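Local coordinates for 2-oxoglutarate dehydrogenase E3 component (Thermus thermophilus, PDB 2YQU), which probably oxidises the dihydrolipoyl groups of a 2-oxo acid dehydrogenase complex, passing electrons through a redox-active disulfide and FAD to NAD(+), at residues A[17-22]-A[319-324]; A[204-209]-A[338-343]; A[224-229]-A[243-248]; A[388-393]-A[422-427]. One frame throughout, in Å; residues are numbered along the deposited sequence.

Interaction 1: A[17-22]-A[319-324]; sequences AIRAAQ and AAVEHM
Helices 11-22 and 310-326 run side by side through Ala20 and Val321, their local axes 9.0 Å apart and 28° from parallel, with the CA atoms of this pair 5.7 Å apart. Both belong to the Rossmann-type FAD domain and lie over strand 2-7, whose Leu4 packs against both Ala20 and Val321. The small CB of Ala20 meets CG1 of Val321 at 4.1 Å, while the other branch, CG2, presses on the aliphatic start of Arg19, 3.7 Å from its CG. Arg19 sets off with CG opposite its backbone N (chi1 -172°) and bends at chi2, which carries the guanidinium past the valine to Glu322. There Arg19 NE (3.0 Å, to the anti lone pair) and NH2 both donate to the single oxygen Glu322 OE1, side-on, in a salt bridge; OE1 lies close to the guanidinium plane, although the carboxylate is turned 73° against it. An alanine in place of Arg19 would probably leave the Glu322 carboxylate without this partner and bare one flank of Val321 CG2. Ile453 of the second subunit also packs on Arg19. The remaining nitrogen is tied within its own helix: Arg19 NH1 donates to Gln22 OE1 at 3.0 Å.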
loop_
_atom_site.group_PDB
_atom_site.type_symbol
_atom_site.label_atom_id
_atom_site.label_comp_id
_atom_site.label_asym_id
_atom_site.label_seq_id
_atom_site.Cartn_x
_atom_site.Cartn_y
_atom_site.Cartn_z
ATOM N N ALA A 17 0.818 -26.357 -10.548
ATOM C CA ALA A 17 0.742 -26.908 -11.902
ATOM C C ALA A 17 1.460 -26.017 -12.909
ATOM O O ALA A 17 2.247 -26.523 -13.707
ATOM C CB ALA A 17 -0.716 -27.150 -12.318
ATOM N N ILE A 18 1.243 -24.695 -12.832
ATOM C CA ILE A 18 1.907 -23.739 -13.723
ATOM C C ILE A 18 3.423 -23.752 -13.489
ATOM O O ILE A 18 4.192 -23.812 -14.437
ATOM C CB ILE A 18 1.341 -22.296 -13.553
ATOM C CG1 ILE A 18 -0.126 -22.233 -13.990
ATOM C CG2 ILE A 18 2.176 -21.289 -14.337
ATOM C CD1 ILE A 18 -0.854 -20.990 -13.495
ATOM N N ARG A 19 3.854 -23.714 -12.230
ATOM C CA ARG A 19 5.281 -23.779 -11.933
ATOM C C ARG A 19 5.920 -25.073 -12.434
ATOM O O ARG A 19 7.033 -25.050 -12.984
ATOM C CB ARG A 19 5.534 -23.628 -10.435
ATOM C CG ARG A 19 6.998 -23.483 -10.071
ATOM C CD ARG A 19 7.657 -22.224 -10.632
ATOM N NE ARG A 19 9.100 -22.253 -10.409
ATOM C CZ ARG A 19 10.030 -21.889 -11.286
ATOM N NH1 ARG A 19 9.715 -21.474 -12.507
ATOM N NH2 ARG A 19 11.308 -21.955 -10.936
ATOM N N ALA A 20 5.222 -26.186 -12.239
ATOM C CA ALA A 20 5.692 -27.491 -12.693
ATOM C C ALA A 20 5.892 -27.497 -14.212
ATOM O O ALA A 20 6.923 -27.972 -14.711
ATOM C CB ALA A 20 4.720 -28.589 -12.266
ATOM N N ALA A 21 4.920 -26.945 -14.933
ATOM C CA ALA A 21 5.035 -26.791 -16.382
ATOM C C ALA A 21 6.259 -25.954 -16.746
ATOM O O ALA A 21 6.992 -26.300 -17.667
ATOM C CB ALA A 21 3.775 -26.167 -16.963
ATOM N N GLN A 22 6.482 -24.858 -16.022
ATOM C CA GLN A 22 7.650 -24.006 -16.241
ATOM C C GLN A 22 8.961 -24.758 -16.024
ATOM O O GLN A 22 9.971 -24.448 -16.654
ATOM C CB GLN A 22 7.603 -22.776 -15.329
ATOM C CG GLN A 22 6.520 -21.784 -15.698
ATOM C CD GLN A 22 6.499 -20.556 -14.792
ATOM O OE1 GLN A 22 7.169 -20.526 -13.753
ATOM N NE2 GLN A 22 5.734 -19.544 -15.190
ATOM N N ALA A 319 7.144 -24.605 -3.816
ATOM C CA ALA A 319 8.232 -25.305 -3.124
ATOM C C ALA A 319 8.169 -26.811 -3.352
ATOM O O ALA A 319 9.204 -27.464 -3.473
ATOM C CB ALA A 319 8.193 -25.007 -1.627
ATOM N N ALA A 320 6.956 -27.352 -3.411
ATOM C CA ALA A 320 6.757 -28.785 -3.601
ATOM C C ALA A 320 7.263 -29.230 -4.967
ATOM O O ALA A 320 8.020 -30.195 -5.069
ATOM C CB ALA A 320 5.286 -29.144 -3.456
ATOM N N VAL A 321 6.863 -28.512 -6.012
ATOM C CA VAL A 321 7.219 -28.904 -7.380
ATOM C C VAL A 321 8.685 -28.603 -7.681
ATOM O O VAL A 321 9.330 -29.322 -8.432
ATOM C CB VAL A 321 6.272 -28.298 -8.457
ATOM C CG1 VAL A 321 4.829 -28.730 -8.198
ATOM C CG2 VAL A 321 6.382 -26.790 -8.542
ATOM N N GLU A 322 9.214 -27.547 -7.079
ATOM C CA GLU A 322 10.641 -27.266 -7.178
ATOM C C GLU A 322 11.472 -28.356 -6.486
ATOM O O GLU A 322 12.568 -28.670 -6.933
ATOM C CB GLU A 322 10.941 -25.877 -6.612
ATOM C CG GLU A 322 10.525 -24.775 -7.572
ATOM C CD GLU A 322 10.900 -23.377 -7.114
ATOM O OE1 GLU A 322 10.722 -22.441 -7.924
ATOM O OE2 GLU A 322 11.361 -23.207 -5.956
ATOM N N HIS A 323 10.939 -28.949 -5.419
ATOM C CA HIS A 323 11.621 -30.059 -4.746
ATOM C C HIS A 323 11.572 -31.323 -5.599
ATOM O O HIS A 323 12.554 -32.051 -5.684
ATOM C CB HIS A 323 11.006 -30.350 -3.383
ATOM C CG HIS A 323 11.746 -31.391 -2.603
ATOM N ND1 HIS A 323 11.206 -32.623 -2.305
ATOM C CD2 HIS A 323 12.998 -31.396 -2.091
ATOM C CE1 HIS A 323 12.084 -33.332 -1.615
ATOM N NE2 HIS A 323 13.179 -32.607 -1.469
ATOM N N MET A 324 10.428 -31.570 -6.223
ATOM C CA MET A 324 10.268 -32.706 -7.131
ATOM C C MET A 324 11.364 -32.706 -8.203
ATOM O O MET A 324 11.994 -33.727 -8.455
ATOM C CB MET A 324 8.900 -32.662 -7.825
ATOM C CG MET A 324 7.727 -32.969 -6.933
ATOM S SD MET A 324 6.186 -32.551 -7.737
ATOM C CE MET A 324 5.084 -32.458 -6.335
#

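Interaction 2: A[204-209]-A[338-343]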
loop_
_atom_site.group_PDB
_atom_site.type_symbol
_atom_site.label_atom_id
_atom_site.label_comp_id
_atom_site.label_asym_id
_atom_site.label_seq_id
_atom_site.Cartn_x
_atom_site.Cartn_y
_atom_site.Cartn_z
ATOM N N PRO A 204 -8.015 -14.821 16.477
ATOM C CA PRO A 204 -7.024 -15.458 17.356
ATOM C C PRO A 204 -5.615 -15.622 16.770
ATOM O O PRO A 204 -4.687 -15.804 17.554
ATOM C CB PRO A 204 -7.649 -16.830 17.649
ATOM C CG PRO A 204 -8.530 -17.096 16.501
ATOM C CD PRO A 204 -9.106 -15.753 16.122
ATOM N N THR A 205 -5.452 -15.561 15.450
ATOM C CA THR A 205 -4.129 -15.654 14.827
ATOM C C THR A 205 -3.370 -14.333 14.871
ATOM O O THR A 205 -2.169 -14.311 14.627
ATOM C CB THR A 205 -4.215 -16.112 13.355
ATOM O OG1 THR A 205 -5.008 -15.194 12.590
ATOM C CG2 THR A 205 -4.933 -17.449 13.223
ATOM N N MET A 206 -4.076 -13.237 15.139
ATOM C CA MET A 206 -3.439 -11.927 15.269
ATOM C C MET A 206 -2.725 -11.817 16.607
ATOM O O MET A 206 -2.973 -12.584 17.534
ATOM C CB MET A 206 -4.471 -10.797 15.157
ATOM C CG MET A 206 -5.210 -10.733 13.834
ATOM S SD MET A 206 -4.116 -10.304 12.467
ATOM C CE MET A 206 -4.594 -11.521 11.242
ATOM N N ASP A 207 -1.825 -10.842 16.686
ATOM C CA ASP A 207 -1.236 -10.407 17.944
ATOM C C ASP A 207 -2.343 -9.916 18.867
ATOM O O ASP A 207 -3.285 -9.270 18.414
ATOM C CB ASP A 207 -0.242 -9.292 17.659
ATOM C CG ASP A 207 0.514 -8.832 18.884
ATOM O OD1 ASP A 207 0.014 -7.948 19.592
ATOM O OD2 ASP A 207 1.637 -9.272 19.199
ATOM N N LEU A 208 -2.230 -10.235 20.153
ATOM C CA LEU A 208 -3.310 -9.979 21.104
ATOM C C LEU A 208 -3.692 -8.509 21.119
ATOM O O LEU A 208 -4.865 -8.183 21.185
ATOM C CB LEU A 208 -2.926 -10.430 22.520
ATOM C CG LEU A 208 -3.614 -11.651 23.137
ATOM C CD1 LEU A 208 -3.682 -12.820 22.182
ATOM C CD2 LEU A 208 -2.898 -12.073 24.425
ATOM N N GLU A 209 -2.695 -7.631 21.067
ATOM C CA GLU A 209 -2.934 -6.182 21.027
ATOM C C GLU A 209 -3.831 -5.777 19.848
ATOM O O GLU A 209 -4.732 -4.953 19.981
ATOM C CB GLU A 209 -1.598 -5.443 20.930
ATOM C CG GLU A 209 -1.581 -4.065 21.558
ATOM C CD GLU A 209 -0.171 -3.605 21.866
ATOM O OE1 GLU A 209 0.670 -3.619 20.942
ATOM O OE2 GLU A 209 0.095 -3.224 23.036
ATOM N N SER A 338 -0.772 -12.394 7.177
ATOM C CA SER A 338 -2.173 -12.738 7.337
ATOM C C SER A 338 -2.922 -11.423 7.503
ATOM O O SER A 338 -2.570 -10.609 8.356
ATOM C CB SER A 338 -2.365 -13.652 8.543
ATOM O OG SER A 338 -3.738 -13.953 8.726
ATOM N N VAL A 339 -3.937 -11.211 6.676
ATOM C CA VAL A 339 -4.620 -9.921 6.588
ATOM C C VAL A 339 -6.132 -10.093 6.669
ATOM O O VAL A 339 -6.677 -11.067 6.166
ATOM C CB VAL A 339 -4.267 -9.194 5.262
ATOM C CG1 VAL A 339 -4.821 -7.769 5.244
ATOM C CG2 VAL A 339 -2.764 -9.193 5.047
ATOM N N VAL A 340 -6.790 -9.133 7.306
ATOM C CA VAL A 340 -8.238 -9.045 7.358
ATOM C C VAL A 340 -8.635 -7.807 6.565
ATOM O O VAL A 340 -8.162 -6.708 6.862
ATOM C CB VAL A 340 -8.734 -8.894 8.809
ATOM C CG1 VAL A 340 -10.256 -8.920 8.864
ATOM C CG2 VAL A 340 -8.115 -9.971 9.715
ATOM N N TYR A 341 -9.504 -7.972 5.573
ATOM C CA TYR A 341 -9.755 -6.925 4.565
ATOM C C TYR A 341 -10.994 -6.068 4.863
ATOM O O TYR A 341 -11.694 -5.593 3.964
ATOM C CB TYR A 341 -9.809 -7.554 3.183
ATOM C CG TYR A 341 -8.452 -8.084 2.793
ATOM C CD1 TYR A 341 -8.181 -9.446 2.795
ATOM C CD2 TYR A 341 -7.414 -7.209 2.504
ATOM C CE1 TYR A 341 -6.909 -9.924 2.464
ATOM C CE2 TYR A 341 -6.152 -7.679 2.181
ATOM C CZ TYR A 341 -5.915 -9.033 2.144
ATOM O OH TYR A 341 -4.648 -9.466 1.829
ATOM N N THR A 342 -11.219 -5.864 6.151
ATOM C CA THR A 342 -12.147 -4.867 6.654
ATOM C C THR A 342 -11.514 -3.483 6.485
ATOM O O THR A 342 -10.425 -3.344 5.940
ATOM C CB THR A 342 -12.436 -5.149 8.147
ATOM O OG1 THR A 342 -11.202 -5.390 8.835
ATOM C CG2 THR A 342 -13.237 -6.455 8.335
ATOM N N HIS A 343 -12.222 -2.454 6.913
ATOM C CA HIS A 343 -11.650 -1.116 7.051
ATOM C C HIS A 343 -11.931 -0.680 8.481
ATOM O O HIS A 343 -13.087 -0.498 8.846
ATOM C CB HIS A 343 -12.258 -0.134 6.048
ATOM C CG HIS A 343 -11.721 1.260 6.171
ATOM N ND1 HIS A 343 -10.844 1.806 5.254
ATOM C CD2 HIS A 343 -11.930 2.217 7.104
ATOM C CE1 HIS A 343 -10.541 3.038 5.620
ATOM N NE2 HIS A 343 -11.185 3.312 6.740
HETATM O O HOH W 1 -4.318 -16.053 10.149
#
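Met206 points its methyl end at strand 338-340, where CE touches Ser338 and, less closely, Val340. This is a junction of domains: the loop leading into helix 208-221 of the NAD-binding Rossmann domain meets an outermost strand of the antiparallel sheet of the dimerisation domain. The methionine chain is bent at both chi2 (-66°) and chi3, and that curl brings CE to 3.6 Å from Ser338 OG, equally near Ser338 O, and 4.1 Å from Val340 CG2. Val340 and Ser338, two residues apart on the strand, turn their side chains to the same side, toward the loop, while Val339 between them faces away. Ile346 and Ala348 of the neighbouring strand touch Met206, and Val340 packs on Val177 and Glu181, residues of the NAD(+) site. Beside the methionine methyl, Thr205 and Ser338 stand too far apart to bond directly, with 4.3 Å between OG1 and OG. Asp207 caps the helix that follows, its OD1 accepting from Glu209 N above the carboxylate plane, and Lys387 forms a salt bridge with the same oxygen. A water joins the two hydroxyls, 2.7 Å from Thr205 OG1 and 2.6 Å from Ser338 OG.

Interaction 3: A[224-229]-A[243-248]; sequences TIRTGV and VELEGG
Leu245 and Val229 mark the nearest backbone approach, their CA atoms 7.1 Å apart, where the loop after strand 224-226 passes the end of strand 240-245. The contact joins an outermost strand of the parallel sheet in the NAD-binding Rossmann domain to the three-stranded antiparallel sheet beside it. Leu245 reaches across with its forked end. CD2 lies 3.5 Å from Val229 CG1, and CD1 meets the same methyl at 3.8 Å, so the valine branch rests against both tips of the leucine. Val229 offers this branch because CG1 stands opposite its own backbone N (chi1 167°). CD1 also comes up obliquely to the guanidinium of Arg226, 3.9 Å from NH2. Leu196 and Val231 pack on the same leucine, and Val231 belongs to the NAD(+) site. Beyond Leu245 the chain folds back in a type II turn closed by Gly248 N to Leu245 O at 3.2 Å. An alanine at Leu245 would probably open a gap beside Val229 CG1 and take away the methyl flanking the Arg226 guanidinium. Across the two segments the contact is thus dispersive, a methyl cluster edged by a charged group, while the charge of Arg226 finds its partner in a salt bridge with Glu249.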
loop_
_atom_site.group_PDB
_atom_site.type_symbol
_atom_site.label_atom_id
_atom_site.label_comp_id
_atom_site.label_asym_id
_atom_site.label_seq_id
_atom_site.Cartn_x
_atom_site.Cartn_y
_atom_site.Cartn_z
ATOM N N THR A 224 -22.186 -5.852 17.197
ATOM C CA THR A 224 -22.172 -6.389 18.549
ATOM C C THR A 224 -21.183 -7.545 18.537
ATOM O O THR A 224 -21.305 -8.433 17.703
ATOM C CB THR A 224 -23.568 -6.863 18.939
ATOM O OG1 THR A 224 -24.440 -5.730 19.047
ATOM C CG2 THR A 224 -23.576 -7.495 20.327
ATOM N N ILE A 225 -20.181 -7.494 19.410
ATOM C CA ILE A 225 -19.183 -8.557 19.541
ATOM C C ILE A 225 -19.253 -9.146 20.952
ATOM O O ILE A 225 -19.086 -8.434 21.938
ATOM C CB ILE A 225 -17.747 -8.015 19.299
ATOM C CG1 ILE A 225 -17.651 -7.201 17.998
ATOM C CG2 ILE A 225 -16.734 -9.153 19.290
ATOM C CD1 ILE A 225 -17.931 -7.985 16.752
ATOM N N ARG A 226 -19.482 -10.451 21.042
ATOM C CA ARG A 226 -19.589 -11.123 22.327
ATOM C C ARG A 226 -18.651 -12.311 22.367
ATOM O O ARG A 226 -18.915 -13.340 21.748
ATOM C CB ARG A 226 -21.016 -11.585 22.577
ATOM C CG ARG A 226 -22.018 -10.451 22.610
ATOM C CD ARG A 226 -23.430 -10.931 22.741
ATOM N NE ARG A 226 -23.613 -11.631 24.006
ATOM C CZ ARG A 226 -24.702 -12.306 24.345
ATOM N NH1 ARG A 226 -25.738 -12.390 23.519
ATOM N NH2 ARG A 226 -24.755 -12.896 25.531
ATOM N N THR A 227 -17.560 -12.153 23.097
ATOM C CA THR A 227 -16.595 -13.224 23.296
ATOM C C THR A 227 -16.914 -13.984 24.583
ATOM O O THR A 227 -17.766 -13.558 25.370
ATOM C CB THR A 227 -15.171 -12.658 23.346
ATOM O OG1 THR A 227 -15.055 -11.712 24.418
ATOM C CG2 THR A 227 -14.858 -11.857 22.079
ATOM N N GLY A 228 -16.240 -15.113 24.793
ATOM C CA GLY A 228 -16.477 -15.934 25.971
ATOM C C GLY A 228 -17.870 -16.547 26.037
ATOM O O GLY A 228 -18.385 -16.799 27.126
ATOM N N VAL A 229 -18.463 -16.811 24.873
ATOM C CA VAL A 229 -19.831 -17.310 24.763
ATOM C C VAL A 229 -19.828 -18.626 23.983
ATOM O O VAL A 229 -19.338 -18.688 22.857
ATOM C CB VAL A 229 -20.725 -16.276 24.040
ATOM C CG1 VAL A 229 -22.061 -16.876 23.612
ATOM C CG2 VAL A 229 -20.941 -15.047 24.934
ATOM N N VAL A 243 -30.357 -19.138 17.790
ATOM C CA VAL A 243 -29.043 -19.501 18.277
ATOM C C VAL A 243 -29.160 -19.624 19.786
ATOM O O VAL A 243 -29.409 -18.639 20.468
ATOM C CB VAL A 243 -27.994 -18.415 17.940
ATOM C CG1 VAL A 243 -26.616 -18.809 18.489
ATOM C CG2 VAL A 243 -27.941 -18.160 16.432
ATOM N N GLU A 244 -29.000 -20.833 20.308
ATOM C CA GLU A 244 -29.046 -21.051 21.747
ATOM C C GLU A 244 -27.640 -20.968 22.328
ATOM O O GLU A 244 -26.682 -21.456 21.724
ATOM C CB GLU A 244 -29.683 -22.408 22.051
ATOM C CG GLU A 244 -31.108 -22.534 21.538
ATOM C CD GLU A 244 -31.655 -23.950 21.624
ATOM O OE1 GLU A 244 -32.636 -24.246 20.920
ATOM O OE2 GLU A 244 -31.112 -24.773 22.385
ATOM N N LEU A 245 -27.524 -20.329 23.489
ATOM C CA LEU A 245 -26.257 -20.198 24.201
ATOM C C LEU A 245 -26.279 -21.023 25.479
ATOM O O LEU A 245 -27.333 -21.268 26.049
ATOM C CB LEU A 245 -25.988 -18.736 24.573
ATOM C CG LEU A 245 -26.068 -17.686 23.465
ATOM C CD1 LEU A 245 -25.750 -16.315 24.035
ATOM C CD2 LEU A 245 -25.122 -18.032 22.331
ATOM N N GLU A 246 -25.100 -21.427 25.934
ATOM C CA GLU A 246 -24.960 -22.096 27.218
ATOM C C GLU A 246 -25.548 -21.212 28.315
ATOM O O GLU A 246 -25.193 -20.037 28.424
ATOM C CB GLU A 246 -23.487 -22.385 27.515
ATOM C CG GLU A 246 -23.232 -22.774 28.961
ATOM C CD GLU A 246 -21.880 -23.412 29.171
ATOM O OE1 GLU A 246 -21.821 -24.409 29.909
ATOM O OE2 GLU A 246 -20.880 -22.919 28.612
ATOM N N GLY A 247 -26.450 -21.785 29.109
ATOM C CA GLY A 247 -27.118 -21.073 30.185
ATOM C C GLY A 247 -28.582 -20.748 29.928
ATOM O O GLY A 247 -29.281 -20.372 30.865
ATOM N N GLY A 248 -29.044 -20.861 28.681
ATOM C CA GLY A 248 -30.454 -20.687 28.350
ATOM C C GLY A 248 -30.825 -19.563 27.388
ATOM O O GLY A 248 -31.937 -19.557 26.853
#

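Interaction 4: A[388-393]-A[422-427]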
loop_
_atom_site.group_PDB
_atom_site.type_symbol
_atom_site.label_atom_id
_atom_site.label_comp_id
_atom_site.label_asym_id
_atom_site.label_seq_id
_atom_site.Cartn_x
_atom_site.Cartn_y
_atom_site.Cartn_z
ATOM N N VAL A 388 6.454 -3.010 15.312
ATOM C CA VAL A 388 7.561 -3.853 14.887
ATOM C C VAL A 388 8.193 -4.519 16.113
ATOM O O VAL A 388 8.503 -3.860 17.099
ATOM C CB VAL A 388 8.620 -3.040 14.114
ATOM C CG1 VAL A 388 9.884 -3.881 13.838
ATOM C CG2 VAL A 388 8.034 -2.494 12.814
ATOM N N LEU A 389 8.368 -5.831 16.039
ATOM C CA LEU A 389 9.041 -6.592 17.083
ATOM C C LEU A 389 10.424 -6.959 16.566
ATOM O O LEU A 389 10.533 -7.553 15.514
ATOM C CB LEU A 389 8.242 -7.851 17.406
ATOM C CG LEU A 389 6.760 -7.603 17.704
ATOM C CD1 LEU A 389 6.047 -8.886 18.046
ATOM C CD2 LEU A 389 6.611 -6.589 18.828
ATOM N N ALA A 390 11.475 -6.588 17.289
ATOM C CA ALA A 390 12.844 -6.885 16.856
ATOM C C ALA A 390 13.642 -7.575 17.956
ATOM O O ALA A 390 13.449 -7.303 19.135
ATOM C CB ALA A 390 13.542 -5.612 16.434
ATOM N N HIS A 391 14.557 -8.454 17.570
ATOM C CA HIS A 391 15.343 -9.191 18.543
ATOM C C HIS A 391 16.173 -8.208 19.375
ATOM O O HIS A 391 16.793 -7.298 18.832
ATOM C CB HIS A 391 16.240 -10.208 17.840
ATOM C CG HIS A 391 16.751 -11.279 18.746
ATOM N ND1 HIS A 391 17.805 -11.076 19.609
ATOM C CD2 HIS A 391 16.339 -12.553 18.945
ATOM C CE1 HIS A 391 18.029 -12.183 20.295
ATOM N NE2 HIS A 391 17.154 -13.095 19.910
ATOM N N ALA A 392 16.177 -8.401 20.689
ATOM C CA ALA A 392 16.832 -7.477 21.620
ATOM C C ALA A 392 18.339 -7.384 21.411
ATOM O O ALA A 392 18.943 -6.344 21.660
ATOM C CB ALA A 392 16.524 -7.883 23.050
ATOM N N LYS A 393 18.943 -8.462 20.939
ATOM C CA LYS A 393 20.386 -8.509 20.755
ATOM C C LYS A 393 20.816 -8.226 19.315
ATOM O O LYS A 393 21.733 -7.437 19.101
ATOM C CB LYS A 393 20.924 -9.863 21.207
ATOM C CG LYS A 393 22.443 -9.943 21.229
ATOM C CD LYS A 393 22.919 -11.265 21.830
ATOM C CE LYS A 393 24.421 -11.259 22.098
ATOM N NZ LYS A 393 25.102 -12.342 21.331
ATOM N N ALA A 422 15.753 -8.795 7.459
ATOM C CA ALA A 422 16.131 -7.409 7.729
ATOM C C ALA A 422 16.186 -7.139 9.208
ATOM O O ALA A 422 15.465 -7.755 9.988
ATOM C CB ALA A 422 15.127 -6.460 7.098
ATOM N N SER A 423 17.022 -6.174 9.568
ATOM C CA SER A 423 17.003 -5.590 10.891
ATOM C C SER A 423 15.995 -4.442 10.915
ATOM O O SER A 423 15.634 -3.898 9.863
ATOM C CB SER A 423 18.389 -5.071 11.260
ATOM O OG SER A 423 18.781 -4.008 10.414
ATOM N N ALA A 424 15.548 -4.081 12.113
ATOM C CA ALA A 424 14.637 -2.953 12.307
ATOM C C ALA A 424 15.306 -1.661 11.839
ATOM O O ALA A 424 14.667 -0.819 11.211
ATOM C CB ALA A 424 14.227 -2.839 13.774
ATOM N N GLU A 425 16.600 -1.528 12.144
ATOM C CA GLU A 425 17.413 -0.406 11.681
ATOM C C GLU A 425 17.381 -0.266 10.161
ATOM O O GLU A 425 17.204 0.825 9.655
ATOM C CB GLU A 425 18.873 -0.536 12.141
ATOM C CG GLU A 425 19.726 0.691 11.811
ATOM C CD GLU A 425 21.208 0.493 12.091
ATOM O OE1 GLU A 425 22.030 1.165 11.434
ATOM O OE2 GLU A 425 21.567 -0.336 12.947
ATOM N N ASP A 426 17.551 -1.363 9.432
ATOM C CA ASP A 426 17.593 -1.279 7.973
ATOM C C ASP A 426 16.242 -0.910 7.379
ATOM O O ASP A 426 16.189 -0.148 6.419
ATOM C CB ASP A 426 18.142 -2.558 7.353
ATOM C CG ASP A 426 19.658 -2.658 7.487
ATOM O OD1 ASP A 426 20.164 -3.785 7.522
ATOM O OD2 ASP A 426 20.425 -1.667 7.582
ATOM N N LEU A 427 15.157 -1.437 7.945
ATOM C CA LEU A 427 13.818 -1.041 7.509
ATOM C C LEU A 427 13.597 0.443 7.794
ATOM O O LEU A 427 13.064 1.166 6.963
ATOM C CB LEU A 427 12.750 -1.896 8.193
ATOM C CG LEU A 427 11.288 -1.616 7.840
ATOM C CD1 LEU A 427 11.060 -1.680 6.335
ATOM C CD2 LEU A 427 10.406 -2.605 8.562
#
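Val388 opens the contact with its CG1 branch, which stops 4.5 Å from Ala424 CB, a loose touch made from the middle of strand 385-391. Its side chain also lies against Ala444 and Ala448 of helix 438-449, so the valine touches both that helix and the start of helix 424-429. Leu389 turns to the other side of the sheet, where it packs on His401. Ala390 faces the helix again and makes the closer meeting: its CB lies 3.9 Å from Ala424 CB, methyl against methyl, with the two CA atoms 6.3 Å apart. Such small side chains let the first turn of the helix come close to the strand. This is helix-on-sheet packing in the dimerisation domain, one face of its antiparallel sheet being covered by the C-terminal helices. Ala424 is the first residue of its helix. Ser423 before it is the N-cap, with OG accepting from Asp426 N at 3.1 Å, and Phe420 of the second subunit packs on Asp426. Past the contact, His391 accepts a bond from the backbone two residues on: Lys393 N donates to ND1 at 3.1 Å, approaching 19° out of the imidazole plane with an N-H...N angle of 158°.

In the fold
From the N terminus, helix 11-22 opens interaction 1, whose loop closes 297 residues later on helix 310-326 and so brings together two parts of the FAD domain far apart in sequence. Inside that loop interaction 2 opens at 204-209, and interaction 3 follows directly, nested in both loops and closed after only 14 residues between neighbouring sheets of the NAD domain. Interaction 2 closes at 338-343, after interaction 1, so these two cross; it joins the NAD domain to the dimerisation domain. Interaction 4 comes later in series, within that last domain, on the same antiparallel sheet that interaction 2 reaches. Interactions 1, 2 and 4 touch the second subunit; interactions 1 and 3 lie on opposite sides of the chain's centre.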